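Local coordinates for putative effector, AYWB SAP54-like protein ('Echinacea purpurea' witches'-broom phytoplasma, PDB 6INR), which probably acts as a secreted phytoplasmal effector that causes phyllody in host plants by interacting with their MADS transcription factors, at residues Q32-N37 / N73-L78; T39-I44 / K62-Y67; E25-L30 / T80-L85. All coordinates share one frame; numbering follows the deposited sequence.

Contact 1. Residues Q32-N37 / N73-L78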
ATOM      1  N   GLN A  32      -1.521  -2.695  -6.410  1.00 22.24           N
ATOM      2  CA  GLN A  32      -2.942  -2.325  -6.326  1.00 21.75           C
ATOM      3  C   GLN A  32      -3.294  -1.877  -4.928  1.00 20.50           C
ATOM      4  O   GLN A  32      -4.147  -1.016  -4.755  1.00 20.44           O
ATOM      5  CB  GLN A  32      -3.849  -3.477  -6.723  1.00 24.22           C
ATOM      6  CG  GLN A  32      -3.654  -3.890  -8.171  1.00 27.58           C
ATOM      7  CD  GLN A  32      -4.434  -5.125  -8.565  1.00 32.05           C
ATOM      8  OE1 GLN A  32      -4.563  -6.089  -7.796  1.00 41.10           O
ATOM      9  NE2 GLN A  32      -4.937  -5.121  -9.786  1.00 34.29           N
ATOM     10  N   LYS A  33      -2.683  -2.501  -3.930  1.00 19.09           N
ATOM     11  CA  LYS A  33      -2.907  -2.104  -2.538  1.00 19.27           C
ATOM     12  C   LYS A  33      -2.369  -0.682  -2.282  1.00 19.31           C
ATOM     13  O   LYS A  33      -2.984   0.147  -1.623  1.00 19.21           O
ATOM     14  CB  LYS A  33      -2.279  -3.109  -1.573  1.00 20.04           C
ATOM     15  CG  LYS A  33      -3.167  -4.289  -1.183  1.00 21.57           C
ATOM     16  CD  LYS A  33      -2.331  -5.506  -0.830  1.00 24.08           C
ATOM     17  CE  LYS A  33      -2.960  -6.374   0.258  1.00 27.41           C
ATOM     18  NZ  LYS A  33      -4.298  -6.941  -0.086  1.00 27.40           N
ATOM     19  N   ILE A  34      -1.206  -0.409  -2.815  1.00 19.23           N
ATOM     20  CA  ILE A  34      -0.600   0.898  -2.641  1.00 19.47           C
ATOM     21  C   ILE A  34      -1.482   1.947  -3.306  1.00 18.89           C
ATOM     22  O   ILE A  34      -1.733   3.017  -2.756  1.00 17.85           O
ATOM     23  CB  ILE A  34       0.817   0.931  -3.233  1.00 20.28           C
ATOM     24  CG1 ILE A  34       1.777   0.192  -2.290  1.00 21.06           C
ATOM     25  CG2 ILE A  34       1.251   2.364  -3.495  1.00 20.83           C
ATOM     26  CD1 ILE A  34       3.053  -0.199  -2.968  1.00 20.87           C
ATOM     27  N   TYR A  35      -1.922   1.636  -4.514  1.00 18.65           N
ATOM     28  CA  TYR A  35      -2.858   2.533  -5.238  1.00 17.86           C
ATOM     29  C   TYR A  35      -4.119   2.805  -4.436  1.00 17.34           C
ATOM     30  O   TYR A  35      -4.562   3.923  -4.347  1.00 17.06           O
ATOM     31  CB  TYR A  35      -3.236   1.978  -6.605  1.00 18.08           C
ATOM     32  CG  TYR A  35      -4.104   2.942  -7.408  1.00 17.54           C
ATOM     33  CD1 TYR A  35      -5.474   2.991  -7.220  1.00 17.51           C
ATOM     34  CD2 TYR A  35      -3.551   3.793  -8.350  1.00 17.51           C
ATOM     35  CE1 TYR A  35      -6.266   3.861  -7.949  1.00 16.94           C
ATOM     36  CE2 TYR A  35      -4.342   4.661  -9.089  1.00 17.32           C
ATOM     37  CZ  TYR A  35      -5.697   4.683  -8.898  1.00 16.93           C
ATOM     38  OH  TYR A  35      -6.472   5.581  -9.622  1.00 16.75           O
ATOM     39  N   ASP A  36      -4.669   1.783  -3.808  1.00 18.14           N
ATOM     40  CA  ASP A  36      -5.928   1.949  -3.057  1.00 19.57           C
ATOM     41  C   ASP A  36      -5.704   2.663  -1.766  1.00 19.09           C
ATOM     42  O   ASP A  36      -6.572   3.395  -1.283  1.00 19.39           O
ATOM     43  CB  ASP A  36      -6.625   0.626  -2.761  1.00 21.54           C
ATOM     44  CG  ASP A  36      -7.116  -0.068  -4.027  1.00 26.19           C
ATOM     45  OD1 ASP A  36      -7.312   0.604  -5.083  1.00 27.23           O
ATOM     46  OD2 ASP A  36      -7.277  -1.322  -3.980  1.00 32.35           O
ATOM     47  N   ASN A  37      -4.551   2.410  -1.167  1.00 18.95           N
ATOM     48  CA  ASN A  37      -4.209   3.119   0.080  1.00 18.82           C
ATOM     49  C   ASN A  37      -3.988   4.616  -0.213  1.00 18.15           C
ATOM     50  O   ASN A  37      -4.392   5.491   0.550  1.00 15.82           O
ATOM     51  CB  ASN A  37      -2.990   2.518   0.755  1.00 18.90           C
ATOM     52  CG  ASN A  37      -3.308   1.248   1.505  1.00 18.71           C
ATOM     53  OD1 ASN A  37      -4.374   1.103   2.108  1.00 18.34           O
ATOM     54  ND2 ASN A  37      -2.358   0.328   1.509  1.00 18.45           N
ATOM     55  N   ASN A  73       5.633   0.509   4.165  1.00 30.73           N
ATOM     56  CA  ASN A  73       6.017  -0.924   4.188  1.00 32.34           C
ATOM     57  C   ASN A  73       5.887  -1.546   2.829  1.00 28.02           C
ATOM     58  O   ASN A  73       6.751  -2.280   2.388  1.00 24.49           O
ATOM     59  CB  ASN A  73       5.166  -1.748   5.144  1.00 38.23           C
ATOM     60  CG  ASN A  73       5.326  -1.304   6.558  1.00 44.97           C
ATOM     61  OD1 ASN A  73       6.281  -1.693   7.231  1.00 55.68           O
ATOM     62  ND2 ASN A  73       4.428  -0.431   7.008  1.00 48.79           N
ATOM     63  N   GLN A  74       4.773  -1.241   2.177  1.00 26.04           N
ATOM     64  CA  GLN A  74       4.439  -1.897   0.913  1.00 24.52           C
ATOM     65  C   GLN A  74       5.463  -1.551  -0.129  1.00 25.99           C
ATOM     66  O   GLN A  74       5.853  -2.400  -0.917  1.00 26.50           O
ATOM     67  CB  GLN A  74       3.030  -1.547   0.467  1.00 22.70           C
ATOM     68  CG  GLN A  74       2.047  -2.048   1.499  1.00 20.61           C
ATOM     69  CD  GLN A  74       0.643  -1.617   1.261  1.00 18.99           C
ATOM     70  OE1 GLN A  74       0.393  -0.579   0.678  1.00 17.00           O
ATOM     71  NE2 GLN A  74      -0.308  -2.436   1.725  1.00 19.86           N
ATOM     72  N   LYS A  75       5.953  -0.324  -0.090  1.00 29.31           N
ATOM     73  CA  LYS A  75       7.040   0.055  -1.011  1.00 32.64           C
ATOM     74  C   LYS A  75       8.348  -0.642  -0.636  1.00 32.64           C
ATOM     75  O   LYS A  75       9.159  -1.004  -1.480  1.00 33.18           O
ATOM     76  CB  LYS A  75       7.247   1.557  -1.039  1.00 37.28           C
ATOM     77  CG  LYS A  75       6.029   2.333  -1.503  1.00 40.57           C
ATOM     78  CD  LYS A  75       6.418   3.663  -2.097  1.00 46.34           C
ATOM     79  CE  LYS A  75       7.077   4.585  -1.077  1.00 52.71           C
ATOM     80  NZ  LYS A  75       7.464   5.894  -1.688  1.00 56.78           N
ATOM     81  N   GLU A  76       8.526  -0.858   0.647  1.00 36.30           N
ATOM     82  CA  GLU A  76       9.629  -1.715   1.142  1.00 40.44           C
ATOM     83  C   GLU A  76       9.540  -3.139   0.557  1.00 38.24           C
ATOM     84  O   GLU A  76      10.491  -3.652  -0.053  1.00 39.76           O
ATOM     85  CB  GLU A  76       9.595  -1.828   2.682  1.00 48.36           C
ATOM     86  CG  GLU A  76      10.542  -0.930   3.464  1.00 54.28           C
ATOM     87  CD  GLU A  76      10.681  -1.391   4.921  1.00 63.02           C
ATOM     88  OE1 GLU A  76       9.698  -1.236   5.689  1.00 63.86           O
ATOM     89  OE2 GLU A  76      11.764  -1.923   5.295  1.00 62.28           O
ATOM     90  N   GLN A  77       8.390  -3.773   0.771  1.00 36.30           N
ATOM     91  CA  GLN A  77       8.125  -5.153   0.273  1.00 35.82           C
ATOM     92  C   GLN A  77       8.324  -5.217  -1.194  1.00 31.82           C
ATOM     93  O   GLN A  77       8.866  -6.153  -1.725  1.00 29.37           O
ATOM     94  CB  GLN A  77       6.681  -5.574   0.485  1.00 38.20           C
ATOM     95  CG  GLN A  77       6.475  -6.468   1.663  1.00 43.82           C
ATOM     96  CD  GLN A  77       5.098  -6.306   2.230  1.00 46.70           C
ATOM     97  OE1 GLN A  77       4.094  -6.726   1.649  1.00 50.81           O
ATOM     98  NE2 GLN A  77       5.040  -5.691   3.393  1.00 67.17           N
ATOM     99  N   LEU A  78       7.836  -4.190  -1.841  1.00 31.04           N
ATOM    100  CA  LEU A  78       7.906  -4.098  -3.282  1.00 35.17           C
ATOM    101  C   LEU A  78       9.363  -4.242  -3.684  1.00 38.56           C
ATOM    102  O   LEU A  78       9.720  -4.989  -4.606  1.00 39.09           O
ATOM    103  CB  LEU A  78       7.342  -2.743  -3.707  1.00 35.96           C
ATOM    104  CG  LEU A  78       6.900  -2.500  -5.134  1.00 36.12           C
ATOM    105  CD1 LEU A  78       5.791  -3.476  -5.522  1.00 37.17           C
ATOM    106  CD2 LEU A  78       6.429  -1.052  -5.227  1.00 34.97           C
TER
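Gln74 and Ile34 face each other across the middle of an antiparallel alpha-helical hairpin; the axes of the two short segments run at 161° and approach to 10.2 Å. The Gln74 side chain carries this crossing, and its atoms can be followed outward in order. CB sits against the isoleucine, with Ile34 CG1 at 3.5 Å, and the two side chains slide past each other in opposite directions. From there the chain is extended (chi2 173°), which brings CD to 3.6 Å from Asn37 ND2, near Ile34 CG1. At the tip the two amide atoms part company. OE1 accepts a bond from Asn37 ND2 at 3.0 Å, bent at the hydrogen to 137°; the acceptor lies in the plane of the Asn37 amide, whereas the donor is tilted from the Gln74 carbonyl plane. This bond gives the buried Asn37 amide a polar partner beside Tyr67, Leu70 and Ile71. NE2 turns instead to Lys33 CB. On the apolar flank, Ile34 CD1 comes within 4.2 Å of Leu78 CD2, while Lys75 meets the same methyl with its backbone N and CG before its amine leads away. The oxygen has an apolar neighbour too: Gln74 OE1 lies 3.4 Å from Ile34 CG1.

Contact 2. Residues T39-I44 / K62-Y67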
ATOM      1  N   THR A  39      -5.399   6.213  -2.670  1.00 21.80           N
ATOM      2  CA  THR A  39      -6.772   6.691  -2.853  1.00 21.40           C
ATOM      3  C   THR A  39      -7.399   7.012  -1.505  1.00 21.57           C
ATOM      4  O   THR A  39      -8.037   8.032  -1.331  1.00 22.41           O
ATOM      5  CB  THR A  39      -7.612   5.614  -3.580  1.00 20.98           C
ATOM      6  OG1 THR A  39      -7.222   5.607  -4.956  1.00 20.11           O
ATOM      7  CG2 THR A  39      -9.111   5.856  -3.469  1.00 20.02           C
ATOM      8  N   LYS A  40      -7.220   6.115  -0.563  1.00 23.54           N
ATOM      9  CA  LYS A  40      -7.781   6.284   0.781  1.00 27.01           C
ATOM     10  C   LYS A  40      -7.309   7.619   1.361  1.00 27.84           C
ATOM     11  O   LYS A  40      -8.041   8.305   2.059  1.00 26.62           O
ATOM     12  CB  LYS A  40      -7.303   5.158   1.701  1.00 30.21           C
ATOM     13  CG  LYS A  40      -8.398   4.396   2.432  1.00 34.36           C
ATOM     14  CD  LYS A  40      -9.291   5.328   3.226  1.00 37.72           C
ATOM     15  CE  LYS A  40     -10.119   4.573   4.255  1.00 38.87           C
ATOM     16  NZ  LYS A  40     -11.048   5.494   4.963  1.00 39.68           N
ATOM     17  N   ILE A  41      -6.070   7.979   1.057  1.00 27.25           N
ATOM     18  CA  ILE A  41      -5.468   9.178   1.659  1.00 25.24           C
ATOM     19  C   ILE A  41      -6.068  10.408   1.001  1.00 24.88           C
ATOM     20  O   ILE A  41      -6.483  11.345   1.670  1.00 23.55           O
ATOM     21  CB  ILE A  41      -3.921   9.201   1.606  1.00 26.05           C
ATOM     22  CG1 ILE A  41      -3.311   8.281   2.675  1.00 26.01           C
ATOM     23  CG2 ILE A  41      -3.393  10.601   1.874  1.00 26.51           C
ATOM     24  CD1 ILE A  41      -1.838   7.999   2.430  1.00 26.47           C
ATOM     25  N   THR A  42      -6.117  10.411  -0.320  1.00 25.15           N
ATOM     26  CA  THR A  42      -6.671  11.577  -1.006  1.00 25.46           C
ATOM     27  C   THR A  42      -8.126  11.848  -0.582  1.00 26.46           C
ATOM     28  O   THR A  42      -8.589  13.000  -0.583  1.00 26.94           O
ATOM     29  CB  THR A  42      -6.609  11.469  -2.538  1.00 26.41           C
ATOM     30  OG1 THR A  42      -7.398  10.350  -2.968  1.00 25.67           O
ATOM     31  CG2 THR A  42      -5.144  11.361  -3.037  1.00 25.42           C
ATOM     32  N   ASN A  43      -8.862  10.797  -0.236  1.00 26.26           N
ATOM     33  CA  ASN A  43     -10.274  11.003   0.218  1.00 25.36           C
ATOM     34  C   ASN A  43     -10.351  11.510   1.666  1.00 24.49           C
ATOM     35  O   ASN A  43     -11.213  12.277   2.004  1.00 23.87           O
ATOM     36  CB  ASN A  43     -11.159   9.759  -0.001  1.00 24.21           C
ATOM     37  CG  ASN A  43     -11.372   9.454  -1.479  1.00 23.28           C
ATOM     38  OD1 ASN A  43     -11.636  10.351  -2.287  1.00 20.81           O
ATOM     39  ND2 ASN A  43     -11.232   8.182  -1.842  1.00 22.45           N
ATOM     40  N   ILE A  44      -9.467  11.027   2.517  1.00 25.73           N
ATOM     41  CA  ILE A  44      -9.283  11.599   3.880  1.00 27.92           C
ATOM     42  C   ILE A  44      -8.940  13.111   3.858  1.00 30.26           C
ATOM     43  O   ILE A  44      -9.524  13.896   4.589  1.00 30.07           O
ATOM     44  CB  ILE A  44      -8.206  10.844   4.692  1.00 28.86           C
ATOM     45  CG1 ILE A  44      -8.628   9.387   4.896  1.00 26.93           C
ATOM     46  CG2 ILE A  44      -7.980  11.519   6.048  1.00 29.67           C
ATOM     47  CD1 ILE A  44      -7.593   8.515   5.578  1.00 26.65           C
ATOM     48  N   LYS A  62      -5.127  10.438  12.277  1.00 41.69           N
ATOM     49  CA  LYS A  62      -4.567   9.147  12.718  1.00 46.06           C
ATOM     50  C   LYS A  62      -4.615   8.110  11.586  1.00 43.66           C
ATOM     51  O   LYS A  62      -3.640   7.408  11.326  1.00 43.03           O
ATOM     52  CB  LYS A  62      -5.300   8.599  13.948  1.00 50.91           C
ATOM     53  CG  LYS A  62      -5.589   9.651  15.011  1.00 62.75           C
ATOM     54  CD  LYS A  62      -5.632   9.097  16.441  1.00 72.22           C
ATOM     55  CE  LYS A  62      -5.730  10.183  17.522  1.00 77.91           C
ATOM     56  NZ  LYS A  62      -4.696  11.259  17.420  1.00 80.10           N
ATOM     57  N   LEU A  63      -5.771   8.042  10.927  1.00 40.09           N
ATOM     58  CA  LEU A  63      -5.974   7.180   9.746  1.00 37.52           C
ATOM     59  C   LEU A  63      -4.973   7.524   8.678  1.00 34.94           C
ATOM     60  O   LEU A  63      -4.326   6.660   8.101  1.00 34.78           O
ATOM     61  CB  LEU A  63      -7.374   7.343   9.142  1.00 37.56           C
ATOM     62  CG  LEU A  63      -8.567   6.679   9.830  1.00 38.34           C
ATOM     63  CD1 LEU A  63      -9.836   6.958   9.033  1.00 39.03           C
ATOM     64  CD2 LEU A  63      -8.345   5.187   9.991  1.00 39.17           C
ATOM     65  N   LYS A  64      -4.840   8.813   8.426  1.00 33.98           N
ATOM     66  CA  LYS A  64      -3.966   9.258   7.352  1.00 34.54           C
ATOM     67  C   LYS A  64      -2.552   8.767   7.642  1.00 36.80           C
ATOM     68  O   LYS A  64      -1.791   8.402   6.740  1.00 36.06           O
ATOM     69  CB  LYS A  64      -4.005  10.772   7.184  1.00 34.71           C
ATOM     70  CG  LYS A  64      -3.132  11.250   6.028  1.00 34.33           C
ATOM     71  CD  LYS A  64      -3.299  12.723   5.776  1.00 33.88           C
ATOM     72  CE  LYS A  64      -2.333  13.186   4.707  1.00 36.72           C
ATOM     73  NZ  LYS A  64      -2.748  14.491   4.121  1.00 38.89           N
ATOM     74  N   GLU A  65      -2.235   8.715   8.928  1.00 39.50           N
ATOM     75  CA  GLU A  65      -0.890   8.329   9.363  1.00 40.99           C
ATOM     76  C   GLU A  65      -0.701   6.836   9.170  1.00 38.67           C
ATOM     77  O   GLU A  65       0.313   6.385   8.639  1.00 37.02           O
ATOM     78  CB  GLU A  65      -0.609   8.754  10.812  1.00 43.48           C
ATOM     79  CG  GLU A  65      -0.417  10.263  10.960  1.00 47.36           C
ATOM     80  CD  GLU A  65       0.576  10.852   9.957  1.00 49.92           C
ATOM     81  OE1 GLU A  65       1.742  10.387   9.928  1.00 51.88           O
ATOM     82  OE2 GLU A  65       0.191  11.769   9.188  1.00 47.22           O
ATOM     83  N   ASN A  66      -1.723   6.085   9.547  1.00 37.38           N
ATOM     84  CA  ASN A  66      -1.722   4.624   9.342  1.00 36.19           C
ATOM     85  C   ASN A  66      -1.534   4.231   7.877  1.00 32.91           C
ATOM     86  O   ASN A  66      -0.749   3.337   7.552  1.00 32.23           O
ATOM     87  CB  ASN A  66      -2.995   4.006   9.862  1.00 36.94           C
ATOM     88  CG  ASN A  66      -3.111   4.066  11.376  1.00 38.18           C
ATOM     89  OD1 ASN A  66      -2.224   3.640  12.109  1.00 36.72           O
ATOM     90  ND2 ASN A  66      -4.249   4.540  11.845  1.00 43.61           N
ATOM     91  N   TYR A  67      -2.245   4.921   7.002  1.00 31.43           N
ATOM     92  CA  TYR A  67      -2.147   4.669   5.554  1.00 32.17           C
ATOM     93  C   TYR A  67      -0.813   5.037   4.956  1.00 31.82           C
ATOM     94  O   TYR A  67      -0.346   4.400   4.031  1.00 32.15           O
ATOM     95  CB  TYR A  67      -3.299   5.312   4.779  1.00 33.18           C
ATOM     96  CG  TYR A  67      -4.547   4.484   4.990  1.00 35.05           C
ATOM     97  CD1 TYR A  67      -4.573   3.132   4.622  1.00 36.68           C
ATOM     98  CD2 TYR A  67      -5.654   5.002   5.621  1.00 34.87           C
ATOM     99  CE1 TYR A  67      -5.673   2.338   4.860  1.00 35.73           C
ATOM    100  CE2 TYR A  67      -6.763   4.217   5.859  1.00 36.68           C
ATOM    101  CZ  TYR A  67      -6.769   2.886   5.482  1.00 37.67           C
ATOM    102  OH  TYR A  67      -7.886   2.102   5.717  1.00 38.05           O
TER
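Tyr67, Ile41 and Ile44 contribute much of the buried area in this part of the antiparallel helical hairpin, where the two segments cross at 159° and their axes come within 9.6 Å. No hydrogen bond links the segments; the contact is made by apolar atoms and a ring face. Tyr67 CB meets Ile41 CG1 at 3.6 Å as the two side chains slide past each other in opposite directions, while the ring continues toward Lys40. There the aliphatic part of the lysine lies over one ring face: Lys40 CG stands 4.0 Å from the Tyr67 centroid and 21° off the normal, a CH-pi contact displaced toward the rim. The bend at chi2 of Lys40 (-55°) keeps the rest of the chain along the ring, past CE2 and the hydroxyl.

Ile44, which is buried, works from the next turn. With CG1 beside its backbone N and the chain extended beyond it, CD1 reaches between residues of the facing helix, packing at 3.8 Å against Leu63 CB and also touching Tyr67 CD2. Ile41 CG2 points instead to the methylene run of Lys64, which it crosses at about a right angle. The charged end of that lysine goes on to a salt bridge with Asp45, so its chain is apolar in the interface and ionic beyond it. Leu60 also touches Ile44, and Ile71 touches Ile41, extending the apolar seam both ways. The Ile41 branch ends with CG2 4.0 Å from Lys64 CE.

Contact 3. Residues E25-L30 / T80-L85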
ATOM      1  N   GLU A  25       2.812 -11.855  -9.472  1.00 24.71           N
ATOM      2  CA  GLU A  25       1.442 -11.730  -8.984  1.00 23.38           C
ATOM      3  C   GLU A  25       1.447 -10.995  -7.650  1.00 21.38           C
ATOM      4  O   GLU A  25       0.608 -10.158  -7.368  1.00 19.74           O
ATOM      5  CB  GLU A  25       0.781 -13.105  -8.864  1.00 25.87           C
ATOM      6  CG  GLU A  25      -0.624 -13.114  -8.253  1.00 29.92           C
ATOM      7  CD  GLU A  25      -1.248 -14.509  -8.146  1.00 35.14           C
ATOM      8  OE1 GLU A  25      -0.509 -15.493  -7.857  1.00 38.66           O
ATOM      9  OE2 GLU A  25      -2.494 -14.636  -8.344  1.00 41.97           O
ATOM     10  N   ASN A  26       2.392 -11.355  -6.813  1.00 20.73           N
ATOM     11  CA  ASN A  26       2.591 -10.676  -5.521  1.00 19.81           C
ATOM     12  C   ASN A  26       2.862  -9.185  -5.692  1.00 19.35           C
ATOM     13  O   ASN A  26       2.402  -8.341  -4.919  1.00 17.42           O
ATOM     14  CB  ASN A  26       3.735 -11.318  -4.775  1.00 20.32           C
ATOM     15  CG  ASN A  26       3.315 -12.577  -4.042  1.00 21.25           C
ATOM     16  OD1 ASN A  26       2.269 -12.604  -3.408  1.00 22.51           O
ATOM     17  ND2 ASN A  26       4.162 -13.595  -4.061  1.00 21.16           N
ATOM     18  N   ILE A  27       3.571  -8.872  -6.752  1.00 19.53           N
ATOM     19  CA  ILE A  27       3.919  -7.485  -7.025  1.00 20.85           C
ATOM     20  C   ILE A  27       2.743  -6.621  -7.491  1.00 21.80           C
ATOM     21  O   ILE A  27       2.477  -5.533  -6.946  1.00 21.54           O
ATOM     22  CB  ILE A  27       5.040  -7.379  -8.052  1.00 21.82           C
ATOM     23  CG1 ILE A  27       6.361  -7.845  -7.422  1.00 22.27           C
ATOM     24  CG2 ILE A  27       5.125  -5.945  -8.539  1.00 22.52           C
ATOM     25  CD1 ILE A  27       7.520  -7.770  -8.376  1.00 22.80           C
ATOM     26  N   ILE A  28       2.043  -7.093  -8.512  1.00 21.32           N
ATOM     27  CA  ILE A  28       0.816  -6.416  -8.957  1.00 22.19           C
ATOM     28  C   ILE A  28      -0.206  -6.228  -7.851  1.00 21.35           C
ATOM     29  O   ILE A  28      -0.866  -5.195  -7.767  1.00 20.46           O
ATOM     30  CB  ILE A  28       0.143  -7.153 -10.104  1.00 24.59           C
ATOM     31  CG1 ILE A  28       1.110  -7.149 -11.276  1.00 28.38           C
ATOM     32  CG2 ILE A  28      -1.159  -6.453 -10.486  1.00 24.95           C
ATOM     33  CD1 ILE A  28       0.646  -7.966 -12.460  1.00 36.58           C
ATOM     34  N   ASN A  29      -0.365  -7.245  -7.024  1.00 21.47           N
ATOM     35  CA  ASN A  29      -1.346  -7.161  -5.958  1.00 23.25           C
ATOM     36  C   ASN A  29      -0.898  -6.111  -4.970  1.00 22.13           C
ATOM     37  O   ASN A  29      -1.688  -5.332  -4.478  1.00 20.34           O
ATOM     38  CB  ASN A  29      -1.566  -8.488  -5.256  1.00 25.60           C
ATOM     39  CG  ASN A  29      -2.125  -9.563  -6.171  1.00 29.74           C
ATOM     40  OD1 ASN A  29      -1.954 -10.753  -5.897  1.00 34.37           O
ATOM     41  ND2 ASN A  29      -2.826  -9.165  -7.242  1.00 32.59           N
ATOM     42  N   LEU A  30       0.402  -6.090  -4.729  1.00 22.63           N
ATOM     43  CA  LEU A  30       1.005  -5.095  -3.828  1.00 22.37           C
ATOM     44  C   LEU A  30       0.832  -3.667  -4.347  1.00 21.84           C
ATOM     45  O   LEU A  30       0.489  -2.761  -3.606  1.00 20.64           O
ATOM     46  CB  LEU A  30       2.485  -5.370  -3.613  1.00 23.24           C
ATOM     47  CG  LEU A  30       3.084  -4.639  -2.415  1.00 24.26           C
ATOM     48  CD1 LEU A  30       2.276  -4.883  -1.146  1.00 25.14           C
ATOM     49  CD2 LEU A  30       4.518  -5.103  -2.212  1.00 25.29           C
ATOM     50  N   THR A  80      11.875  -5.617  -1.929  1.00 33.77           N
ATOM     51  CA  THR A  80      12.306  -6.995  -1.659  1.00 32.50           C
ATOM     52  C   THR A  80      11.822  -7.973  -2.740  1.00 35.14           C
ATOM     53  O   THR A  80      12.572  -8.846  -3.197  1.00 35.41           O
ATOM     54  CB  THR A  80      11.772  -7.507  -0.320  1.00 30.67           C
ATOM     55  OG1 THR A  80      12.196  -6.632   0.734  1.00 28.51           O
ATOM     56  CG2 THR A  80      12.261  -8.928  -0.067  1.00 29.62           C
ATOM     57  N   TYR A  81      10.558  -7.826  -3.135  1.00 34.31           N
ATOM     58  CA  TYR A  81       9.976  -8.712  -4.172  1.00 34.50           C
ATOM     59  C   TYR A  81      10.742  -8.582  -5.469  1.00 37.21           C
ATOM     60  O   TYR A  81      11.029  -9.567  -6.120  1.00 35.94           O
ATOM     61  CB  TYR A  81       8.481  -8.460  -4.445  1.00 32.14           C
ATOM     62  CG  TYR A  81       7.525  -9.137  -3.479  1.00 27.99           C
ATOM     63  CD1 TYR A  81       7.579 -10.502  -3.245  1.00 27.19           C
ATOM     64  CD2 TYR A  81       6.540  -8.414  -2.842  1.00 26.84           C
ATOM     65  CE1 TYR A  81       6.690 -11.121  -2.367  1.00 26.14           C
ATOM     66  CE2 TYR A  81       5.660  -9.015  -1.955  1.00 26.50           C
ATOM     67  CZ  TYR A  81       5.728 -10.365  -1.718  1.00 26.53           C
ATOM     68  OH  TYR A  81       4.828 -10.933  -0.821  1.00 25.70           O
ATOM     69  N   LYS A  82      11.049  -7.349  -5.842  1.00 44.61           N
ATOM     70  CA  LYS A  82      11.821  -7.089  -7.085  1.00 49.85           C
ATOM     71  C   LYS A  82      13.225  -7.698  -6.997  1.00 49.16           C
ATOM     72  O   LYS A  82      13.753  -8.170  -7.983  1.00 48.62           O
ATOM     73  CB  LYS A  82      11.880  -5.592  -7.425  1.00 57.70           C
ATOM     74  CG  LYS A  82      10.504  -4.955  -7.656  1.00 62.79           C
ATOM     75  CD  LYS A  82      10.533  -3.452  -7.854  1.00 68.50           C
ATOM     76  CE  LYS A  82      11.181  -3.064  -9.175  1.00 74.03           C
ATOM     77  NZ  LYS A  82      11.106  -1.601  -9.451  1.00 78.79           N
ATOM     78  N   ASN A  83      13.800  -7.710  -5.799  1.00 50.50           N
ATOM     79  CA  ASN A  83      15.113  -8.365  -5.563  1.00 52.15           C
ATOM     80  C   ASN A  83      15.003  -9.840  -5.947  1.00 51.67           C
ATOM     81  O   ASN A  83      15.809 -10.381  -6.705  1.00 53.59           O
ATOM     82  CB  ASN A  83      15.526  -8.312  -4.083  1.00 56.00           C
ATOM     83  CG  ASN A  83      16.444  -7.160  -3.753  1.00 57.70           C
ATOM     84  OD1 ASN A  83      17.196  -6.679  -4.597  1.00 61.96           O
ATOM     85  ND2 ASN A  83      16.418  -6.737  -2.493  1.00 61.17           N
ATOM     86  N   LEU A  84      13.975 -10.460  -5.388  1.00 47.62           N
ATOM     87  CA  LEU A  84      13.707 -11.904  -5.551  1.00 45.89           C
ATOM     88  C   LEU A  84      13.634 -12.393  -6.983  1.00 46.51           C
ATOM     89  O   LEU A  84      14.149 -13.455  -7.296  1.00 49.42           O
ATOM     90  CB  LEU A  84      12.427 -12.319  -4.844  1.00 43.73           C
ATOM     91  CG  LEU A  84      12.554 -12.593  -3.342  1.00 42.37           C
ATOM     92  CD1 LEU A  84      11.205 -12.557  -2.664  1.00 41.20           C
ATOM     93  CD2 LEU A  84      13.186 -13.953  -3.118  1.00 43.69           C
ATOM     94  N   LEU A  85      12.976 -11.625  -7.838  1.00 48.01           N
ATOM     95  CA  LEU A  85      12.727 -12.057  -9.241  1.00 48.11           C
ATOM     96  C   LEU A  85      13.924 -12.798  -9.863  1.00 52.95           C
ATOM     97  O   LEU A  85      15.069 -12.342  -9.762  1.00 49.50           O
ATOM     98  CB  LEU A  85      12.304 -10.898 -10.148  1.00 44.96           C
ATOM     99  CG  LEU A  85      10.844 -10.437 -10.076  1.00 43.15           C
ATOM    100  CD1 LEU A  85      10.632  -9.185 -10.908  1.00 42.14           C
ATOM    101  CD2 LEU A  85       9.894 -11.525 -10.546  1.00 43.53           C
TER
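Leu30 N donates to Asn26 O at 3.0 Å, a helical bond between two residues, one turn apart, whose side chains both meet the Tyr81 ring of the opposite helix. The segments belong to the antiparallel helical hairpin, near its end away from the interhelical turn, and cross at 158°. Asn26 takes a ring face: its CB lies 3.9 Å from the Tyr81 centroid and 19° off the normal, a CH-pi contact. Its amide plane is turned only 15° from the ring plane, so the group lies almost flat over the rim, with Asn26 CG 3.9 Å from Tyr81 OH. Leu30 comes instead to the edge, where CD2 is 3.9 Å from Tyr81 CD2 and near the plane of the ring. Ile27 packs at the base of the tyrosine, its CG1 3.7 Å from Tyr81 CB. CD1 of Ile27 reaches on to Lys82 CG and to Leu85, the first residue to leave helical geometry. Ile23, one turn earlier, also touches Tyr81 and Leu85. A cadmium ion lies about 9 Å from the Asn26 side chain, too far for coordination. At the fringe, Ile27 CD1 and Leu85 CD1 are 4.3 Å apart.

In the fold
From the N terminus, helix 16-49 supplies the first half of contact 3, then of contact 1, then of contact 2; after the turn, helix 55-84 returns the second halves in reverse order. Contact 2 therefore closes the shortest loop, of 17 residues, contact 1 encloses it with 35, and contact 3 encloses both with 49. None cross, as a simple antiparallel hairpin requires. The centre of contact 1 lies about 3 Å from the centre of the chain, with the other two on opposite sides, their centres about 24 Å apart. It joins them directly: Asn37 packs on Tyr67 of contact 2, and Leu30 of contact 3 packs against Gln74, Gln77 and Leu78.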